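Local coordinates for NS3-like protein (Alongshan virus, PDB 6M40), which probably couples hydrolysis of ATP and other ribonucleoside triphosphates to RNA unwinding, this chain being the NS3-like RNA helicase part of a longer viral protein, at residues V179-A187 with V211-Y221; D261-C269 with I300-P311. One frame throughout, in Å; residues are numbered along the deposited sequence.

Contact 1: V179-A187 with V211-Y221; sequences VVQAVRKYA and VAKHIKQTTPY
A chi1 of 171° in Val-180 puts CG1 beside the carbonyl carbon and CG2 beside the backbone N, and each branch meets a different residue of helix 208-216. CG1 meets Ile-215 CG1 at 4.2 Å, and CG2 meets Val-211 CB at 4.0 Å. This is helix-helix packing on one face of an alpha/beta domain, consistent with the second RecA-like domain of NS3 helicases. The axes of the short helical segments come within 10.2 Å of each other and cross at -30°. One turn on, Val-183 CG1 lies 4.1 Å from Ile-215 CD1, and the two side chains cross at about a right angle. Thr-219 has chi1 66°. This sets CG2 against Ala-187 CB and leaves OG1 to bond Ile-215 O at 3.0 Å. That carbonyl also takes Thr-218 N, which arrives from the other face of its plane. Both bonds hold the chain where helix 208-216 ends. Thr-218 turns OG1 back to His-214 O, at 2.7 Å. Its methyl CG2 lies over one face of the Arg-184 guanidinium, toward the rim; the arginine chain is extended from CG to NE. At the far end, Tyr-221 OH meets the edge of the Tyr-186 ring in its plane, 3.7 Å from Tyr-186 CD1.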
loop_
_atom_site.group_PDB
_atom_site.type_symbol
_atom_site.label_atom_id
_atom_site.label_comp_id
_atom_site.label_asym_id
_atom_site.label_seq_id
_atom_site.Cartn_x
_atom_site.Cartn_y
_atom_site.Cartn_z
ATOM N N VAL A 179 -22.097 -8.522 -8.520
ATOM C CA VAL A 179 -21.657 -8.619 -7.134
ATOM C C VAL A 179 -22.829 -8.438 -6.175
ATOM O O VAL A 179 -22.943 -9.154 -5.172
ATOM C CB VAL A 179 -20.541 -7.593 -6.856
ATOM C CG1 VAL A 179 -19.799 -7.957 -5.574
ATOM C CG2 VAL A 179 -19.584 -7.506 -8.032
ATOM N N VAL A 180 -23.705 -7.469 -6.451
ATOM C CA VAL A 180 -24.816 -7.201 -5.541
ATOM C C VAL A 180 -25.701 -8.436 -5.406
ATOM O O VAL A 180 -26.140 -8.789 -4.303
ATOM C CB VAL A 180 -25.617 -5.977 -6.022
ATOM C CG1 VAL A 180 -26.893 -5.824 -5.202
ATOM C CG2 VAL A 180 -24.770 -4.718 -5.930
ATOM N N GLN A 181 -25.975 -9.113 -6.522
ATOM C CA GLN A 181 -26.881 -10.255 -6.487
ATOM C C GLN A 181 -26.231 -11.468 -5.833
ATOM O O GLN A 181 -26.927 -12.299 -5.241
ATOM C CB GLN A 181 -27.344 -10.595 -7.903
ATOM C CG GLN A 181 -28.012 -9.437 -8.621
ATOM C CD GLN A 181 -28.239 -9.712 -10.090
ATOM O OE1 GLN A 181 -27.744 -10.697 -10.630
ATOM N NE2 GLN A 181 -28.989 -8.839 -10.747
ATOM N N ALA A 182 -24.908 -11.602 -5.948
ATOM C CA ALA A 182 -24.213 -12.646 -5.204
ATOM C C ALA A 182 -24.217 -12.347 -3.712
ATOM O O ALA A 182 -24.155 -13.274 -2.893
ATOM C CB ALA A 182 -22.780 -12.800 -5.715
ATOM N N VAL A 183 -24.283 -11.066 -3.344
ATOM C CA VAL A 183 -24.468 -10.690 -1.949
ATOM C C VAL A 183 -25.919 -10.851 -1.515
ATOM O O VAL A 183 -26.197 -10.915 -0.312
ATOM C CB VAL A 183 -23.978 -9.250 -1.723
ATOM C CG1 VAL A 183 -24.533 -8.694 -0.422
ATOM C CG2 VAL A 183 -22.458 -9.205 -1.725
ATOM N N ARG A 184 -26.863 -10.888 -2.456
ATOM C CA ARG A 184 -28.229 -11.245 -2.100
ATOM C C ARG A 184 -28.349 -12.745 -1.875
ATOM O O ARG A 184 -28.893 -13.188 -0.858
ATOM C CB ARG A 184 -29.202 -10.782 -3.184
ATOM C CG ARG A 184 -29.475 -9.290 -3.138
ATOM C CD ARG A 184 -30.369 -8.827 -4.276
ATOM N NE ARG A 184 -30.122 -7.424 -4.595
ATOM C CZ ARG A 184 -30.865 -6.695 -5.418
ATOM N NH1 ARG A 184 -31.925 -7.222 -6.003
ATOM N NH2 ARG A 184 -30.549 -5.429 -5.645
ATOM N N LYS A 185 -27.834 -13.540 -2.816
ATOM C CA LYS A 185 -27.769 -14.983 -2.620
ATOM C C LYS A 185 -27.199 -15.315 -1.245
ATOM O O LYS A 185 -27.769 -16.121 -0.501
ATOM C CB LYS A 185 -26.924 -15.614 -3.729
ATOM C CG LYS A 185 -27.628 -16.698 -4.525
ATOM C CD LYS A 185 -26.642 -17.479 -5.388
ATOM C CE LYS A 185 -26.861 -17.247 -6.878
ATOM N NZ LYS A 185 -26.336 -18.374 -7.705
ATOM N N TYR A 186 -26.076 -14.680 -0.888
ATOM C CA TYR A 186 -25.441 -14.919 0.406
ATOM C C TYR A 186 -26.344 -14.479 1.558
ATOM O O TYR A 186 -26.449 -15.177 2.572
ATOM C CB TYR A 186 -24.089 -14.188 0.451
ATOM C CG TYR A 186 -23.166 -14.542 1.607
ATOM C CD1 TYR A 186 -23.309 -13.933 2.844
ATOM C CD2 TYR A 186 -22.126 -15.456 1.447
ATOM C CE1 TYR A 186 -22.464 -14.241 3.904
ATOM C CE2 TYR A 186 -21.274 -15.772 2.506
ATOM C CZ TYR A 186 -21.450 -15.158 3.728
ATOM O OH TYR A 186 -20.617 -15.454 4.784
ATOM N N ALA A 187 -27.019 -13.334 1.414
ATOM C CA ALA A 187 -27.821 -12.804 2.510
ATOM C C ALA A 187 -28.982 -13.727 2.867
ATOM O O ALA A 187 -29.454 -13.713 4.011
ATOM C CB ALA A 187 -28.343 -11.414 2.144
ATOM N N VAL A 211 -23.391 0.765 -4.911
ATOM C CA VAL A 211 -23.778 -0.589 -4.525
ATOM C C VAL A 211 -24.322 -0.613 -3.100
ATOM O O VAL A 211 -25.259 -1.360 -2.800
ATOM C CB VAL A 211 -22.606 -1.575 -4.703
ATOM C CG1 VAL A 211 -21.935 -1.388 -6.065
ATOM C CG2 VAL A 211 -21.587 -1.442 -3.574
ATOM N N ALA A 212 -23.763 0.210 -2.206
ATOM C CA ALA A 212 -24.243 0.231 -0.830
ATOM C C ALA A 212 -25.727 0.568 -0.775
ATOM O O ALA A 212 -26.470 -0.008 0.025
ATOM C CB ALA A 212 -23.437 1.231 -0.003
ATOM N N LYS A 213 -26.172 1.511 -1.610
ATOM C CA LYS A 213 -27.597 1.822 -1.672
ATOM C C LYS A 213 -28.407 0.605 -2.106
ATOM O O LYS A 213 -29.471 0.326 -1.542
ATOM C CB LYS A 213 -27.844 2.990 -2.632
ATOM C CG LYS A 213 -27.256 4.327 -2.191
ATOM C CD LYS A 213 -27.839 5.500 -2.988
ATOM C CE LYS A 213 -27.206 5.654 -4.369
ATOM N NZ LYS A 213 -25.907 6.394 -4.350
ATOM N N HIS A 214 -27.921 -0.129 -3.111
ATOM C CA HIS A 214 -28.660 -1.285 -3.606
ATOM C C HIS A 214 -28.655 -2.434 -2.608
ATOM O O HIS A 214 -29.645 -3.167 -2.514
ATOM C CB HIS A 214 -28.087 -1.743 -4.945
ATOM C CG HIS A 214 -28.764 -1.130 -6.132
ATOM N ND1 HIS A 214 -29.196 0.180 -6.151
ATOM C CD2 HIS A 214 -29.084 -1.651 -7.340
ATOM C CE1 HIS A 214 -29.755 0.438 -7.321
ATOM N NE2 HIS A 214 -29.699 -0.654 -8.060
ATOM N N ILE A 215 -27.562 -2.614 -1.864
ATOM C CA ILE A 215 -27.544 -3.604 -0.794
ATOM C C ILE A 215 -28.403 -3.132 0.372
ATOM O O ILE A 215 -29.122 -3.924 0.996
ATOM C CB ILE A 215 -26.094 -3.882 -0.366
ATOM C CG1 ILE A 215 -25.356 -4.621 -1.484
ATOM C CG2 ILE A 215 -26.064 -4.691 0.920
ATOM C CD1 ILE A 215 -23.853 -4.701 -1.290
ATOM N N LYS A 216 -28.335 -1.836 0.692
ATOM C CA LYS A 216 -29.206 -1.284 1.722
ATOM C C LYS A 216 -30.655 -1.670 1.462
ATOM O O LYS A 216 -31.374 -2.074 2.383
ATOM C CB LYS A 216 -29.053 0.241 1.771
ATOM C CG LYS A 216 -28.790 0.822 3.155
ATOM C CD LYS A 216 -28.537 2.333 3.091
ATOM C CE LYS A 216 -27.220 2.668 2.393
ATOM N NZ LYS A 216 -27.044 4.122 2.100
ATOM N N GLN A 217 -31.092 -1.575 0.210
ATOM C CA GLN A 217 -32.493 -1.725 -0.146
ATOM C C GLN A 217 -32.868 -3.152 -0.524
ATOM O O GLN A 217 -33.976 -3.373 -1.011
ATOM C CB GLN A 217 -32.843 -0.774 -1.299
ATOM C CG GLN A 217 -32.363 -1.223 -2.674
ATOM C CD GLN A 217 -32.470 -0.126 -3.724
ATOM O OE1 GLN A 217 -32.771 1.023 -3.408
ATOM N NE2 GLN A 217 -32.217 -0.479 -4.980
ATOM N N THR A 218 -31.981 -4.123 -0.313
ATOM C CA THR A 218 -32.336 -5.503 -0.597
ATOM C C THR A 218 -32.057 -6.404 0.600
ATOM O O THR A 218 -32.974 -7.044 1.116
ATOM C CB THR A 218 -31.589 -6.012 -1.826
ATOM O OG1 THR A 218 -31.564 -4.991 -2.831
ATOM C CG2 THR A 218 -32.290 -7.237 -2.377
ATOM N N THR A 219 -30.807 -6.477 1.030
ATOM C CA THR A 219 -30.471 -7.307 2.172
ATOM C C THR A 219 -30.784 -6.582 3.476
ATOM O O THR A 219 -30.882 -5.354 3.509
ATOM C CB THR A 219 -28.995 -7.679 2.137
ATOM O OG1 THR A 219 -28.199 -6.501 2.321
ATOM C CG2 THR A 219 -28.634 -8.333 0.808
ATOM N N PRO A 220 -30.949 -7.328 4.572
ATOM C CA PRO A 220 -31.133 -6.699 5.888
ATOM C C PRO A 220 -29.844 -6.180 6.504
ATOM O O PRO A 220 -29.879 -5.664 7.625
ATOM C CB PRO A 220 -31.716 -7.843 6.729
ATOM C CG PRO A 220 -31.126 -9.084 6.121
ATOM C CD PRO A 220 -31.024 -8.799 4.642
ATOM N N TYR A 221 -28.717 -6.320 5.807
ATOM C CA TYR A 221 -27.438 -5.843 6.309
ATOM C C TYR A 221 -27.417 -4.318 6.340
ATOM O O TYR A 221 -28.028 -3.654 5.501
ATOM C CB TYR A 221 -26.288 -6.335 5.424
ATOM C CG TYR A 221 -26.059 -7.836 5.367
ATOM C CD1 TYR A 221 -27.051 -8.745 5.724
ATOM C CD2 TYR A 221 -24.833 -8.341 4.952
ATOM C CE1 TYR A 221 -26.825 -10.106 5.668
ATOM C CE2 TYR A 221 -24.595 -9.702 4.891
ATOM C CZ TYR A 221 -25.596 -10.580 5.249
ATOM O OH TYR A 221 -25.374 -11.935 5.192
#

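Contact 2: D261-C269 with I300-P311; sequences DLDAVFDTC and IGRRREGGYYRP
The Phe-266 and Tyr-309 rings form an offset stack, with centroids 4.5 Å apart and planes at 10°. Tyr-309 CD1 lies over one face of Phe-266, toward its rim. Val-265 O meets the edge of Tyr-309 in plane. On the other face of the sheet, Val-265 CG1 and Asp-267 OD2 both lie at the edge of Tyr-308, and the Tyr-308 hydroxyl is modelled as a donor to OD2, at a doubtfully short distance. With CG anti to the backbone N (chi1 -152°), Asp-267 also turns OD1 to Cys-269 N at 2.8 Å, an Asx turn. The backbones pair in parallel. Val-265 N bonds Gly-307 O at 3.1 Å, Tyr-309 N bonds Val-265 O at 3.0 Å, and Asp-267 N bonds Tyr-309 O at 2.8 Å. Ile-300, in the QRRGRIGR sequence of helicase motif VI, packs CG1 on Val-265 CG2 at 3.6 Å. Arg-304 forms a salt bridge with Asp-261, which is poorly ordered and also pairs with Arg-194. Arg-304 NE is modelled too close to Asp-263 OD1 for that bridge's geometry to be trusted. Asp-261 CB sits over the centre of the Arg-303 guanidinium. Strand 264-276 also pairs with strand 194-198, and strand 306-311 with strand 170-175. Helix 179-189 packs on Phe-266 through Val-179, Ala-182 and Val-183.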
loop_
_atom_site.group_PDB
_atom_site.type_symbol
_atom_site.label_atom_id
_atom_site.label_comp_id
_atom_site.label_asym_id
_atom_site.label_seq_id
_atom_site.Cartn_x
_atom_site.Cartn_y
_atom_site.Cartn_z
ATOM N N ASP A 261 -12.318 -7.554 10.715
ATOM C CA ASP A 261 -12.579 -8.952 11.055
ATOM C C ASP A 261 -13.991 -9.364 10.642
ATOM O O ASP A 261 -14.965 -8.736 11.060
ATOM C CB ASP A 261 -12.391 -9.179 12.553
ATOM C CG ASP A 261 -13.139 -10.395 13.051
ATOM O OD1 ASP A 261 -12.804 -11.516 12.617
ATOM O OD2 ASP A 261 -14.064 -10.232 13.875
ATOM N N LEU A 262 -14.108 -10.433 9.854
ATOM C CA LEU A 262 -15.385 -10.751 9.221
ATOM C C LEU A 262 -15.362 -12.161 8.636
ATOM O O LEU A 262 -14.347 -12.862 8.676
ATOM C CB LEU A 262 -15.707 -9.730 8.134
ATOM C CG LEU A 262 -14.487 -9.259 7.343
ATOM C CD1 LEU A 262 -13.644 -10.423 6.831
ATOM C CD2 LEU A 262 -14.917 -8.380 6.177
ATOM N N ASP A 263 -16.504 -12.557 8.060
ATOM C CA ASP A 263 -16.741 -13.929 7.640
ATOM C C ASP A 263 -16.680 -14.149 6.129
ATOM O O ASP A 263 -16.534 -15.299 5.704
ATOM C CB ASP A 263 -18.117 -14.413 8.148
ATOM C CG ASP A 263 -18.284 -14.282 9.662
ATOM O OD1 ASP A 263 -17.358 -14.646 10.419
ATOM O OD2 ASP A 263 -19.361 -13.826 10.101
ATOM N N ALA A 264 -16.792 -13.102 5.309
ATOM C CA ALA A 264 -16.720 -13.279 3.859
ATOM C C ALA A 264 -16.291 -11.985 3.180
ATOM O O ALA A 264 -16.427 -10.893 3.736
ATOM C CB ALA A 264 -18.063 -13.749 3.281
ATOM N N VAL A 265 -15.812 -12.127 1.942
ATOM C CA VAL A 265 -15.306 -11.017 1.134
ATOM C C VAL A 265 -15.823 -11.164 -0.292
ATOM O O VAL A 265 -15.695 -12.234 -0.894
ATOM C CB VAL A 265 -13.764 -10.977 1.134
ATOM C CG1 VAL A 265 -13.244 -10.200 -0.069
ATOM C CG2 VAL A 265 -13.231 -10.384 2.426
ATOM N N PHE A 266 -16.384 -10.089 -0.842
ATOM C CA PHE A 266 -16.822 -10.053 -2.235
ATOM C C PHE A 266 -15.909 -9.121 -3.021
ATOM O O PHE A 266 -15.793 -7.936 -2.691
ATOM C CB PHE A 266 -18.278 -9.604 -2.339
ATOM C CG PHE A 266 -19.245 -10.617 -1.822
ATOM C CD1 PHE A 266 -19.529 -10.693 -0.472
ATOM C CD2 PHE A 266 -19.854 -11.513 -2.685
ATOM C CE1 PHE A 266 -20.413 -11.636 0.012
ATOM C CE2 PHE A 266 -20.739 -12.454 -2.208
ATOM C CZ PHE A 266 -21.018 -12.515 -0.857
ATOM N N ASP A 267 -15.259 -9.654 -4.054
ATOM C CA ASP A 267 -14.227 -8.936 -4.792
ATOM C C ASP A 267 -14.763 -8.537 -6.160
ATOM O O ASP A 267 -15.075 -9.395 -6.990
ATOM C CB ASP A 267 -12.966 -9.788 -4.937
ATOM C CG ASP A 267 -11.694 -8.952 -5.067
ATOM O OD1 ASP A 267 -11.760 -7.780 -5.508
ATOM O OD2 ASP A 267 -10.611 -9.476 -4.725
ATOM N N THR A 268 -14.880 -7.229 -6.382
ATOM C CA THR A 268 -15.036 -6.722 -7.741
ATOM C C THR A 268 -13.897 -7.193 -8.629
ATOM O O THR A 268 -14.092 -7.469 -9.817
ATOM C CB THR A 268 -15.055 -5.198 -7.735
ATOM O OG1 THR A 268 -15.865 -4.716 -6.660
ATOM C CG2 THR A 268 -15.588 -4.665 -9.050
ATOM N N CYS A 269 -12.694 -7.287 -8.059
ATOM C CA CYS A 269 -11.472 -7.562 -8.809
ATOM C C CYS A 269 -11.175 -6.419 -9.785
ATOM O O CYS A 269 -10.814 -6.630 -10.946
ATOM C CB CYS A 269 -11.562 -8.917 -9.510
ATOM S SG CYS A 269 -11.341 -10.286 -8.357
ATOM N N ILE A 300 -9.961 -12.527 5.229
ATOM C CA ILE A 300 -11.038 -13.316 5.815
ATOM C C ILE A 300 -10.519 -14.546 6.545
ATOM O O ILE A 300 -11.182 -15.041 7.457
ATOM C CB ILE A 300 -12.088 -13.754 4.762
ATOM C CG1 ILE A 300 -11.619 -13.476 3.330
ATOM C CG2 ILE A 300 -13.423 -13.112 5.030
ATOM C CD1 ILE A 300 -11.331 -14.729 2.539
ATOM N N GLY A 301 -9.387 -15.096 6.119
ATOM C CA GLY A 301 -8.964 -16.348 6.705
ATOM C C GLY A 301 -8.181 -16.221 7.985
ATOM O O GLY A 301 -7.642 -17.230 8.442
ATOM N N ARG A 302 -8.107 -15.033 8.590
ATOM C CA ARG A 302 -7.139 -14.820 9.662
ATOM C C ARG A 302 -7.634 -15.381 10.988
ATOM O O ARG A 302 -6.908 -16.117 11.666
ATOM C CB ARG A 302 -6.830 -13.331 9.817
ATOM C CG ARG A 302 -6.959 -12.495 8.553
ATOM C CD ARG A 302 -6.779 -11.016 8.877
ATOM N NE ARG A 302 -5.389 -10.567 8.932
ATOM C CZ ARG A 302 -4.651 -10.293 7.860
ATOM N NH1 ARG A 302 -5.154 -10.470 6.643
ATOM N NH2 ARG A 302 -3.405 -9.855 8.001
ATOM N N ARG A 303 -8.858 -15.032 11.386
ATOM C CA ARG A 303 -9.394 -15.414 12.683
ATOM C C ARG A 303 -10.557 -16.389 12.588
ATOM O O ARG A 303 -11.101 -16.792 13.623
ATOM C CB ARG A 303 -9.858 -14.173 13.455
ATOM C CG ARG A 303 -8.791 -13.119 13.678
ATOM C CD ARG A 303 -9.217 -12.180 14.796
ATOM N NE ARG A 303 -9.038 -10.774 14.454
ATOM C CZ ARG A 303 -9.657 -9.771 15.069
ATOM N NH1 ARG A 303 -10.505 -10.018 16.058
ATOM N NH2 ARG A 303 -9.433 -8.521 14.691
ATOM N N ARG A 304 -10.949 -16.782 11.383
ATOM C CA ARG A 304 -12.194 -17.507 11.192
ATOM C C ARG A 304 -12.210 -18.073 9.788
ATOM O O ARG A 304 -11.677 -17.459 8.857
ATOM C CB ARG A 304 -13.400 -16.585 11.378
ATOM C CG ARG A 304 -14.274 -16.896 12.547
ATOM C CD ARG A 304 -15.666 -16.368 12.281
ATOM N NE ARG A 304 -15.703 -14.928 12.038
ATOM C CZ ARG A 304 -15.509 -14.007 12.976
ATOM N NH1 ARG A 304 -15.230 -14.376 14.218
ATOM N NH2 ARG A 304 -15.582 -12.718 12.672
ATOM N N GLU A 305 -12.845 -19.230 9.636
ATOM C CA GLU A 305 -13.223 -19.670 8.303
ATOM C C GLU A 305 -13.842 -18.499 7.551
ATOM O O GLU A 305 -14.490 -17.624 8.138
ATOM C CB GLU A 305 -14.201 -20.842 8.376
ATOM C CG GLU A 305 -13.690 -22.012 9.207
ATOM C CD GLU A 305 -13.402 -23.261 8.391
ATOM O OE1 GLU A 305 -13.720 -23.294 7.186
ATOM O OE2 GLU A 305 -12.841 -24.218 8.962
ATOM N N GLY A 306 -13.605 -18.457 6.251
ATOM C CA GLY A 306 -14.164 -17.390 5.448
ATOM C C GLY A 306 -14.280 -17.813 4.007
ATOM O O GLY A 306 -13.572 -18.712 3.542
ATOM N N GLY A 307 -15.193 -17.158 3.299
ATOM C CA GLY A 307 -15.425 -17.415 1.892
ATOM C C GLY A 307 -14.998 -16.227 1.054
ATOM O O GLY A 307 -15.041 -15.085 1.513
ATOM N N TYR A 308 -14.574 -16.505 -0.178
ATOM C CA TYR A 308 -14.064 -15.489 -1.092
ATOM C C TYR A 308 -14.789 -15.602 -2.420
ATOM O O TYR A 308 -14.725 -16.646 -3.078
ATOM C CB TYR A 308 -12.555 -15.644 -1.295
ATOM C CG TYR A 308 -11.967 -14.652 -2.283
ATOM C CD1 TYR A 308 -11.969 -13.293 -2.009
ATOM C CD2 TYR A 308 -11.397 -15.075 -3.479
ATOM C CE1 TYR A 308 -11.432 -12.384 -2.900
ATOM C CE2 TYR A 308 -10.859 -14.174 -4.374
ATOM C CZ TYR A 308 -10.878 -12.825 -4.077
ATOM O OH TYR A 308 -10.348 -11.910 -4.960
ATOM N N TYR A 309 -15.444 -14.518 -2.826
ATOM C CA TYR A 309 -16.237 -14.469 -4.049
ATOM C C TYR A 309 -15.585 -13.497 -5.029
ATOM O O TYR A 309 -15.567 -12.286 -4.792
ATOM C CB TYR A 309 -17.674 -14.062 -3.726
ATOM C CG TYR A 309 -18.336 -15.014 -2.757
ATOM C CD1 TYR A 309 -18.201 -14.852 -1.382
ATOM C CD2 TYR A 309 -19.087 -16.082 -3.219
ATOM C CE1 TYR A 309 -18.807 -15.731 -0.498
ATOM C CE2 TYR A 309 -19.689 -16.956 -2.352
ATOM C CZ TYR A 309 -19.550 -16.782 -0.991
ATOM O OH TYR A 309 -20.161 -17.673 -0.136
ATOM N N ARG A 310 -15.046 -14.035 -6.130
ATOM C CA ARG A 310 -14.528 -13.283 -7.263
ATOM C C ARG A 310 -15.420 -13.515 -8.482
ATOM O O ARG A 310 -16.064 -14.563 -8.587
ATOM C CB ARG A 310 -13.096 -13.709 -7.605
ATOM C CG ARG A 310 -13.030 -14.988 -8.426
ATOM C CD ARG A 310 -11.603 -15.435 -8.690
ATOM N NE ARG A 310 -11.575 -16.783 -9.251
ATOM C CZ ARG A 310 -11.624 -17.894 -8.522
ATOM N NH1 ARG A 310 -11.706 -17.819 -7.201
ATOM N NH2 ARG A 310 -11.597 -19.078 -9.115
ATOM N N PRO A 311 -15.471 -12.580 -9.431
ATOM C CA PRO A 311 -16.299 -12.812 -10.621
ATOM C C PRO A 311 -15.679 -13.853 -11.541
ATOM O O PRO A 311 -14.460 -13.915 -11.708
ATOM C CB PRO A 311 -16.368 -11.437 -11.291
ATOM C CG PRO A 311 -15.173 -10.703 -10.798
ATOM C CD PRO A 311 -14.873 -11.231 -9.421
#

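How the contacts relate
From the N terminus, the six-stranded parallel sheet comes first, and both contacts lie in the mixed sheet region that follows it. Contact 1 closes a loop of 23 residues that holds strand 194-198. Contact 2 opens later and spans 30 residues, including strand 281-287 and helix 290-297. The two loops are in series and neither nest nor cross. Contact 1 joins two helices, while contact 2 joins two sheet strands. Their centres are about 16 Å apart. They meet through helix 179-189, where Val-183 CG2 packs on Phe-266 CG at 3.5 Å and Tyr-186 CD2 on Tyr-309 OH at 3.4 Å. Helix 179-189 thus links helix 208-216 to the paired strands 264-276 and 306-311.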